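Phosphonomutase (Burkholderia cenocepacia J2315, PDB 4MG4) is a phosphonomutase-type protein built as a closed, eight-stranded parallel beta/alpha (TIM) barrel. Local coordinates at residues A204-L209 and V217-V222. Numbering follows the deposited sequence.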
# COMPACT_ATOMS: atom_id res chain seq x y z
N ALA A 204 -33.75 6.42 -13.26
CA ALA A 204 -34.78 7.42 -13.11
C ALA A 204 -34.51 8.31 -11.91
O ALA A 204 -34.77 9.51 -11.96
CB ALA A 204 -36.13 6.78 -12.90
N LEU A 205 -34.11 7.67 -10.80
CA LEU A 205 -33.79 8.47 -9.62
C LEU A 205 -32.56 9.37 -9.82
O LEU A 205 -32.56 10.51 -9.34
CB LEU A 205 -33.67 7.61 -8.38
CG LEU A 205 -34.95 6.89 -7.91
CD1 LEU A 205 -34.60 5.98 -6.74
CD2 LEU A 205 -36.14 7.76 -7.57
N ILE A 206 -31.54 8.87 -10.51
CA ILE A 206 -30.32 9.66 -10.75
C ILE A 206 -30.71 10.86 -11.62
O ILE A 206 -30.30 11.99 -11.34
CB ILE A 206 -29.19 8.86 -11.38
CG1 ILE A 206 -28.64 7.81 -10.42
CG2 ILE A 206 -28.05 9.81 -11.82
CD1 ILE A 206 -27.83 6.75 -11.11
N ARG A 207 -31.55 10.65 -12.65
CA ARG A 207 -31.99 11.75 -13.50
C ARG A 207 -32.72 12.81 -12.71
O ARG A 207 -32.52 14.02 -12.89
CB ARG A 207 -32.91 11.24 -14.61
CG ARG A 207 -32.20 10.43 -15.68
CD ARG A 207 -33.24 10.11 -16.76
NE ARG A 207 -32.73 9.17 -17.76
CZ ARG A 207 -31.97 9.46 -18.81
NH1 ARG A 207 -31.46 10.68 -18.97
NH2 ARG A 207 -31.61 8.49 -19.62
N ALA A 208 -33.62 12.37 -11.83
CA ALA A 208 -34.38 13.28 -11.00
C ALA A 208 -33.50 14.08 -10.06
O ALA A 208 -33.70 15.29 -9.85
CB ALA A 208 -35.45 12.54 -10.20
N LEU A 209 -32.49 13.39 -9.55
CA LEU A 209 -31.50 14.01 -8.67
C LEU A 209 -30.69 15.08 -9.36
O LEU A 209 -30.52 16.16 -8.81
CB LEU A 209 -30.57 12.92 -8.13
CG LEU A 209 -29.50 13.41 -7.17
CD1 LEU A 209 -30.05 14.08 -5.93
CD2 LEU A 209 -28.59 12.23 -6.81
N VAL A 217 -23.51 16.62 -8.98
CA VAL A 217 -23.78 15.32 -8.39
C VAL A 217 -22.69 14.31 -8.67
O VAL A 217 -22.24 14.09 -9.82
CB VAL A 217 -25.12 14.78 -8.91
CG1 VAL A 217 -25.43 13.38 -8.45
CG2 VAL A 217 -26.26 15.69 -8.46
N ASN A 218 -22.28 13.63 -7.58
CA ASN A 218 -21.33 12.48 -7.61
C ASN A 218 -22.13 11.26 -7.29
O ASN A 218 -22.79 11.18 -6.25
CB ASN A 218 -20.28 12.81 -6.55
CG ASN A 218 -19.15 11.79 -6.30
OD1 ASN A 218 -18.35 12.09 -5.38
ND2 ASN A 218 -19.05 10.65 -6.97
N VAL A 219 -21.99 10.24 -8.17
CA VAL A 219 -22.52 8.91 -7.87
C VAL A 219 -21.36 7.93 -7.90
O VAL A 219 -20.25 8.26 -8.37
CB VAL A 219 -23.63 8.48 -8.85
CG1 VAL A 219 -24.84 9.36 -8.71
CG2 VAL A 219 -23.09 8.49 -10.26
N MET A 220 -21.61 6.72 -7.36
CA MET A 220 -20.57 5.68 -7.24
C MET A 220 -20.90 4.68 -8.34
O MET A 220 -22.06 4.42 -8.59
CB MET A 220 -20.46 5.04 -5.78
CG MET A 220 -19.00 4.65 -5.28
SD MET A 220 -19.04 3.93 -3.63
CE MET A 220 -19.41 2.24 -4.04
N ARG A 221 -19.90 4.19 -9.07
CA ARG A 221 -20.11 3.09 -10.01
C ARG A 221 -19.77 1.80 -9.27
O ARG A 221 -18.73 1.72 -8.65
CB ARG A 221 -19.19 3.24 -11.20
CG ARG A 221 -19.67 4.23 -12.21
CD ARG A 221 -19.48 3.76 -13.64
NE ARG A 221 -19.90 2.38 -13.81
CZ ARG A 221 -19.14 1.37 -14.21
NH1 ARG A 221 -17.85 1.55 -14.51
NH2 ARG A 221 -19.67 0.17 -14.30
N VAL A 222 -20.66 0.82 -9.24
CA VAL A 222 -20.24 -0.47 -8.63
C VAL A 222 -20.37 -1.60 -9.64
O VAL A 222 -19.40 -2.27 -9.99
CB VAL A 222 -20.96 -0.78 -7.29
CG1 VAL A 222 -22.45 -1.06 -7.48
CG2 VAL A 222 -20.29 -1.95 -6.58
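Ile206 and Leu209, one helical turn apart, bring the backbone of 204-209 alongside strand 217-220, with CA-CA separations of 8.3 Å from Ile206 to Val219 and 7.8 Å from Leu209 to Val217. The two paths run in roughly opposite senses, obliquely to one another, as expected for the second half of a beta-alpha-beta crossover: strand 194-196, helix 203-212 and strand 217-220 form one such unit of the closed eight-stranded parallel barrel, and the helix packs on the outer face of the strand that follows it. No hydrogen bond bridges the segments; the interface is wholly aliphatic and buries a modest 161 Å². Val217 and Val219, alternate residues of the strand, both point their CB atoms at the helix, whereas Asn218 between them faces the other way, into the barrel interior, where its amide hydrogen-bonds to Asn158 and Ser240. Ile206 reaches the strand less directly. Its CB does not aim at the strand, yet the branch at CG1 comes within 4.4 Å of Val219 CG1, a loose contact backed by Leu231 and Tyr234 of helix 228-234. Leu209 is also flanked by Leu195 of the preceding strand and by Leu177 and Leu181 of helix 174-190, so it sits where strand 194-196, strand 217-220 and helix 174-190 come together. Its CB points toward the strand, and with CG opposite the backbone N (chi1 -178°) the end of the side chain comes up to Val217, meeting both its branches at a slant: CG lies 4.2 Å from Val217 CG2, while the methyl CD2 makes the closest approach, 3.7 Å from Val217 CG1.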